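Side-chain contacts in 4-hydroxybutyrate coenzyme A transferase (Shewanella oneidensis, PDB 2OAS), which probably transfers coenzyme A between acyl-CoA donors and carboxylates such as acetate or 4-hydroxybutyrate, and binds coenzyme A: residues K102-S106 / G107-I111; V93-F96 / L97-P101. All coordinates share one frame; numbering follows the deposited sequence.

Interaction 1. Residues K102-S106 / G107-I111; sequences KLFRS and GEQKI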
loop_
_atom_site.group_PDB
_atom_site.type_symbol
_atom_site.label_atom_id
_atom_site.label_comp_id
_atom_site.label_asym_id
_atom_site.label_seq_id
_atom_site.Cartn_x
_atom_site.Cartn_y
_atom_site.Cartn_z
ATOM N N LYS A 102 -5.749 1.649 15.857
ATOM C CA LYS A 102 -5.837 3.099 15.725
ATOM C C LYS A 102 -7.290 3.583 15.610
ATOM O O LYS A 102 -7.642 4.646 16.134
ATOM C CB LYS A 102 -5.044 3.577 14.500
ATOM C CG LYS A 102 -5.289 5.044 14.147
ATOM C CD LYS A 102 -5.437 5.254 12.619
ATOM C CE LYS A 102 -5.978 6.673 12.304
ATOM N NZ LYS A 102 -6.036 7.037 10.842
ATOM N N LEU A 103 -8.124 2.813 14.909
ATOM C CA LEU A 103 -9.537 3.152 14.733
ATOM C C LEU A 103 -10.206 3.176 16.102
ATOM O O LEU A 103 -11.113 3.972 16.362
ATOM C CB LEU A 103 -10.229 2.110 13.847
ATOM C CG LEU A 103 -11.617 2.463 13.299
ATOM C CD1 LEU A 103 -11.458 3.500 12.203
ATOM C CD2 LEU A 103 -12.294 1.237 12.727
ATOM N N PHE A 104 -9.764 2.285 16.981
ATOM C CA PHE A 104 -10.332 2.232 18.315
ATOM C C PHE A 104 -9.762 3.345 19.168
ATOM O O PHE A 104 -10.511 4.145 19.731
ATOM C CB PHE A 104 -10.052 0.889 18.987
ATOM C CG PHE A 104 -10.700 -0.278 18.316
ATOM C CD1 PHE A 104 -11.800 -0.101 17.481
ATOM C CD2 PHE A 104 -10.219 -1.563 18.532
ATOM C CE1 PHE A 104 -12.415 -1.187 16.860
ATOM C CE2 PHE A 104 -10.825 -2.664 17.924
ATOM C CZ PHE A 104 -11.928 -2.476 17.081
ATOM N N ARG A 105 -8.438 3.410 19.252
ATOM C CA ARG A 105 -7.789 4.433 20.073
ATOM C C ARG A 105 -8.117 5.872 19.687
ATOM O O ARG A 105 -8.295 6.717 20.563
ATOM C CB ARG A 105 -6.272 4.211 20.084
ATOM C CG ARG A 105 -5.858 3.126 21.078
ATOM C CD ARG A 105 -4.630 2.340 20.645
ATOM N NE ARG A 105 -4.324 1.316 21.639
ATOM C CZ ARG A 105 -3.475 0.310 21.462
ATOM N NH1 ARG A 105 -2.818 0.163 20.317
ATOM N NH2 ARG A 105 -3.290 -0.554 22.449
ATOM N N SER A 106 -8.209 6.145 18.389
ATOM C CA SER A 106 -8.522 7.486 17.898
ATOM C C SER A 106 -9.966 7.838 18.225
ATOM O O SER A 106 -10.414 8.960 17.998
ATOM C CB SER A 106 -8.342 7.556 16.386
ATOM O OG SER A 106 -9.351 6.798 15.741
ATOM N N GLY A 107 -10.693 6.857 18.736
ATOM C CA GLY A 107 -12.083 7.071 19.083
ATOM C C GLY A 107 -13.003 7.129 17.880
ATOM O O GLY A 107 -14.189 7.441 18.018
ATOM N N GLU A 108 -12.477 6.836 16.697
ATOM C CA GLU A 108 -13.297 6.869 15.487
ATOM C C GLU A 108 -14.395 5.815 15.555
ATOM O O GLU A 108 -15.512 6.044 15.091
ATOM C CB GLU A 108 -12.423 6.658 14.245
ATOM C CG GLU A 108 -11.474 7.823 13.951
ATOM C CD GLU A 108 -10.479 7.523 12.830
ATOM O OE1 GLU A 108 -9.632 6.606 13.000
ATOM O OE2 GLU A 108 -10.546 8.205 11.780
ATOM N N GLN A 109 -14.074 4.663 16.141
ATOM C CA GLN A 109 -15.038 3.564 16.295
ATOM C C GLN A 109 -15.190 3.231 17.775
ATOM O O GLN A 109 -14.272 2.733 18.414
ATOM C CB GLN A 109 -14.582 2.324 15.519
ATOM C CG GLN A 109 -15.432 1.073 15.769
ATOM C CD GLN A 109 -16.858 1.180 15.238
ATOM O OE1 GLN A 109 -17.092 1.158 14.037
ATOM N NE2 GLN A 109 -17.814 1.290 16.139
ATOM N N LYS A 110 -16.365 3.527 18.304
ATOM C CA LYS A 110 -16.678 3.291 19.700
ATOM C C LYS A 110 -16.940 1.819 19.984
ATOM O O LYS A 110 -17.436 1.089 19.126
ATOM C CB LYS A 110 -17.916 4.099 20.095
ATOM C CG LYS A 110 -17.745 4.949 21.340
ATOM C CD LYS A 110 -16.734 6.082 21.105
ATOM C CE LYS A 110 -16.552 6.932 22.376
ATOM N NZ LYS A 110 -15.588 8.064 22.205
ATOM N N ILE A 111 -16.618 1.403 21.204
ATOM C CA ILE A 111 -16.833 0.035 21.644
ATOM C C ILE A 111 -17.444 0.077 23.038
ATOM O O ILE A 111 -16.811 0.547 23.981
ATOM C CB ILE A 111 -15.517 -0.746 21.707
ATOM C CG1 ILE A 111 -14.920 -0.854 20.303
ATOM C CG2 ILE A 111 -15.750 -2.093 22.349
ATOM C CD1 ILE A 111 -13.626 -1.603 20.225
HETATM O O HOH W 1 -13.274 3.990 20.746
#
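F104 and I111 carry the apolar part of this turn at the C-terminal end of helix 100-105. I111 CD1 stands over the centre of the F104 ring, 3.4 Å from the centroid and 5° off the ring normal, a CH-pi contact in which one methyl touches all six ring carbons. I111 reaches that far because CG1 lies anti to the carbonyl carbon (chi1 -64°) and CD1 continues the chain fully extended. Q109 runs alongside the same ring, its CG 3.9 Å from F104 CE1, with the amide plane nearly perpendicular to the ring. L103 meets the start of that glutamine, CG to Q109 CB at 3.7 Å. Were F104 replaced by an alanine, the I111 methyl would probably lose the ring face it rests on, and a gap would be likely to open beside the Q109 chain.

S106 and E108, both exposed, make the polar side-chain contacts across the turn. S106 OG lies 2.8 Å from E108 OE1 and also within reach of K102 O, so its proton may go to either, while E108 N donates to S106 OG at 3.3 Å. The other carboxylate oxygen of E108 forms a salt bridge with K393 of the second subunit. Separately, Q109 NE2 gives a nearly straight bond (169°) to a lone pair of K110 O, which fixes the turn of the amide.

Backbone bonds close the end of the helix: G107 N, in a residue of positive phi, donates to F104 O at 2.9 Å, and Q109 N to L103 O at 3.0 Å. A water sits between F104 O and Q109 O.

The turn leads from helix 100-105 towards strand 113-118 of the parallel sheet. F104 packs on V142 of helix 136-142, on L51 of strand 48-52 and edge-to-face with W23 of strand 21-24.

Interaction 2. Residues V93-F96 / L97-P101; sequences VPIF and LSEVP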
loop_
_atom_site.group_PDB
_atom_site.type_symbol
_atom_site.label_atom_id
_atom_site.label_comp_id
_atom_site.label_asym_id
_atom_site.label_seq_id
_atom_site.Cartn_x
_atom_site.Cartn_y
_atom_site.Cartn_z
ATOM N N VAL A 93 -16.033 -4.350 6.525
ATOM C CA VAL A 93 -15.303 -3.091 6.569
ATOM C C VAL A 93 -13.851 -3.306 6.193
ATOM O O VAL A 93 -13.066 -3.792 6.987
ATOM C CB VAL A 93 -15.376 -2.457 7.973
ATOM C CG1 VAL A 93 -14.606 -1.133 7.994
ATOM C CG2 VAL A 93 -16.834 -2.220 8.352
ATOM N N PRO A 94 -13.470 -2.944 4.964
ATOM C CA PRO A 94 -12.077 -3.142 4.571
ATOM C C PRO A 94 -11.121 -2.237 5.368
ATOM O O PRO A 94 -11.323 -1.026 5.437
ATOM C CB PRO A 94 -12.105 -2.836 3.077
ATOM C CG PRO A 94 -13.169 -1.791 2.961
ATOM C CD PRO A 94 -14.243 -2.293 3.889
ATOM N N ILE A 95 -10.085 -2.828 5.960
ATOM C CA ILE A 95 -9.123 -2.053 6.755
ATOM C C ILE A 95 -7.865 -2.842 7.070
ATOM O O ILE A 95 -7.949 -4.026 7.386
ATOM C CB ILE A 95 -9.737 -1.613 8.092
ATOM C CG1 ILE A 95 -8.707 -0.839 8.915
ATOM C CG2 ILE A 95 -10.156 -2.818 8.886
ATOM C CD1 ILE A 95 -9.290 -0.205 10.134
ATOM N N PHE A 96 -6.699 -2.198 6.992
ATOM C CA PHE A 96 -5.452 -2.907 7.312
ATOM C C PHE A 96 -5.567 -3.347 8.757
ATOM O O PHE A 96 -6.123 -2.630 9.582
ATOM C CB PHE A 96 -4.217 -2.009 7.151
ATOM C CG PHE A 96 -4.062 -1.452 5.779
ATOM C CD1 PHE A 96 -3.972 -2.300 4.685
ATOM C CD2 PHE A 96 -4.117 -0.084 5.565
ATOM C CE1 PHE A 96 -3.953 -1.794 3.389
ATOM C CE2 PHE A 96 -4.098 0.433 4.273
ATOM C CZ PHE A 96 -4.019 -0.425 3.182
ATOM N N LEU A 97 -5.048 -4.524 9.054
ATOM C CA LEU A 97 -5.121 -5.032 10.402
ATOM C C LEU A 97 -4.429 -4.091 11.376
ATOM O O LEU A 97 -4.961 -3.808 12.439
ATOM C CB LEU A 97 -4.509 -6.431 10.473
ATOM C CG LEU A 97 -5.479 -7.382 11.187
ATOM C CD1 LEU A 97 -5.699 -8.612 10.323
ATOM C CD2 LEU A 97 -4.952 -7.755 12.559
ATOM N N SER A 98 -3.256 -3.588 10.998
ATOM C CA SER A 98 -2.514 -2.668 11.858
ATOM C C SER A 98 -3.265 -1.359 12.100
ATOM O O SER A 98 -2.944 -0.625 13.030
ATOM C CB SER A 98 -1.149 -2.372 11.254
ATOM O OG SER A 98 -1.286 -1.901 9.924
ATOM N N GLU A 99 -4.257 -1.064 11.267
ATOM C CA GLU A 99 -5.025 0.174 11.416
ATOM C C GLU A 99 -6.197 0.009 12.380
ATOM O O GLU A 99 -6.782 0.993 12.823
ATOM C CB GLU A 99 -5.591 0.646 10.071
ATOM C CG GLU A 99 -4.589 0.944 8.968
ATOM C CD GLU A 99 -3.719 2.153 9.249
ATOM O OE1 GLU A 99 -4.265 3.225 9.585
ATOM O OE2 GLU A 99 -2.480 2.031 9.115
ATOM N N VAL A 100 -6.544 -1.227 12.712
ATOM C CA VAL A 100 -7.670 -1.455 13.597
ATOM C C VAL A 100 -7.465 -0.851 14.985
ATOM O O VAL A 100 -8.361 -0.212 15.514
ATOM C CB VAL A 100 -7.971 -2.948 13.719
ATOM C CG1 VAL A 100 -9.221 -3.166 14.548
ATOM C CG2 VAL A 100 -8.141 -3.548 12.322
ATOM N N PRO A 101 -6.289 -1.046 15.597
ATOM C CA PRO A 101 -6.024 -0.493 16.933
ATOM C C PRO A 101 -6.180 1.020 16.944
ATOM O O PRO A 101 -6.689 1.601 17.909
ATOM C CB PRO A 101 -4.584 -0.904 17.201
ATOM C CG PRO A 101 -4.483 -2.203 16.497
ATOM C CD PRO A 101 -5.165 -1.889 15.166
#
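E99 folds back over I95 and F96, just ahead of the turn into helix 100-105. E99 CB rests against the aliphatic part of I95, 3.6 Å from I95 CG1, and the I95 CD1 methyl lies close to the same carbon. Next along the chain, E99 CG touches F96 CB at 3.5 Å. E99 CG also lies at the edge of the F96 ring, near its plane, 3.6 Å from F96 CD2. CG stands anti to the carbonyl carbon (chi1 -60°), the chain bends at chi2 (-68°), and the carboxylate plane stands almost perpendicular to the ring. At the tip, OE2 forms a salt bridge with R337 of the second subunit. That arginine also makes a cation-pi contact with the F96 ring, so that E99 and F96, side by side and pointing the same way, present a charge and an aromatic surface to one partner; H379 of the second subunit meets F96 edge-to-face.

Backbone bonds close the turn. E99 N donates to F96 O at 3.0 Å, and V100 N adds a weak bond to the same oxygen. I95 CG2 and V100 CG2 meet at 4.0 Å, their side chains crossing at about a right angle.

The side chain of L97 lies about 4 Å, side chain to side chain, from E233, which has been seen bound covalently to coenzyme A. This buried turn takes the chain from strand 91-92, an outermost strand of the parallel sheet within this chain, into helix 100-105, and L97 packs on I286 of helix 286-289.

How the interactions relate
The two contacts sit at opposite ends of helix 100-105, the connection between parallel strands 91-92 and 113-118, with their centres about 11 Å apart. Interaction 2 brings the chain into the helix and is buried, near the coenzyme A site; interaction 1 takes it out again and is only partly buried, farther from the chain's centre and away from the annotated sites. They touch where L103 CD2 lies 4.2 Å from I95 CD1. Each places a glutamate against a basic residue of the second subunit. Around that common feature the chemistry differs: aliphatic and ring-edge packing at the entry, and at the exit a methyl over a ring face, a serine-carboxylate contact and a bridging water.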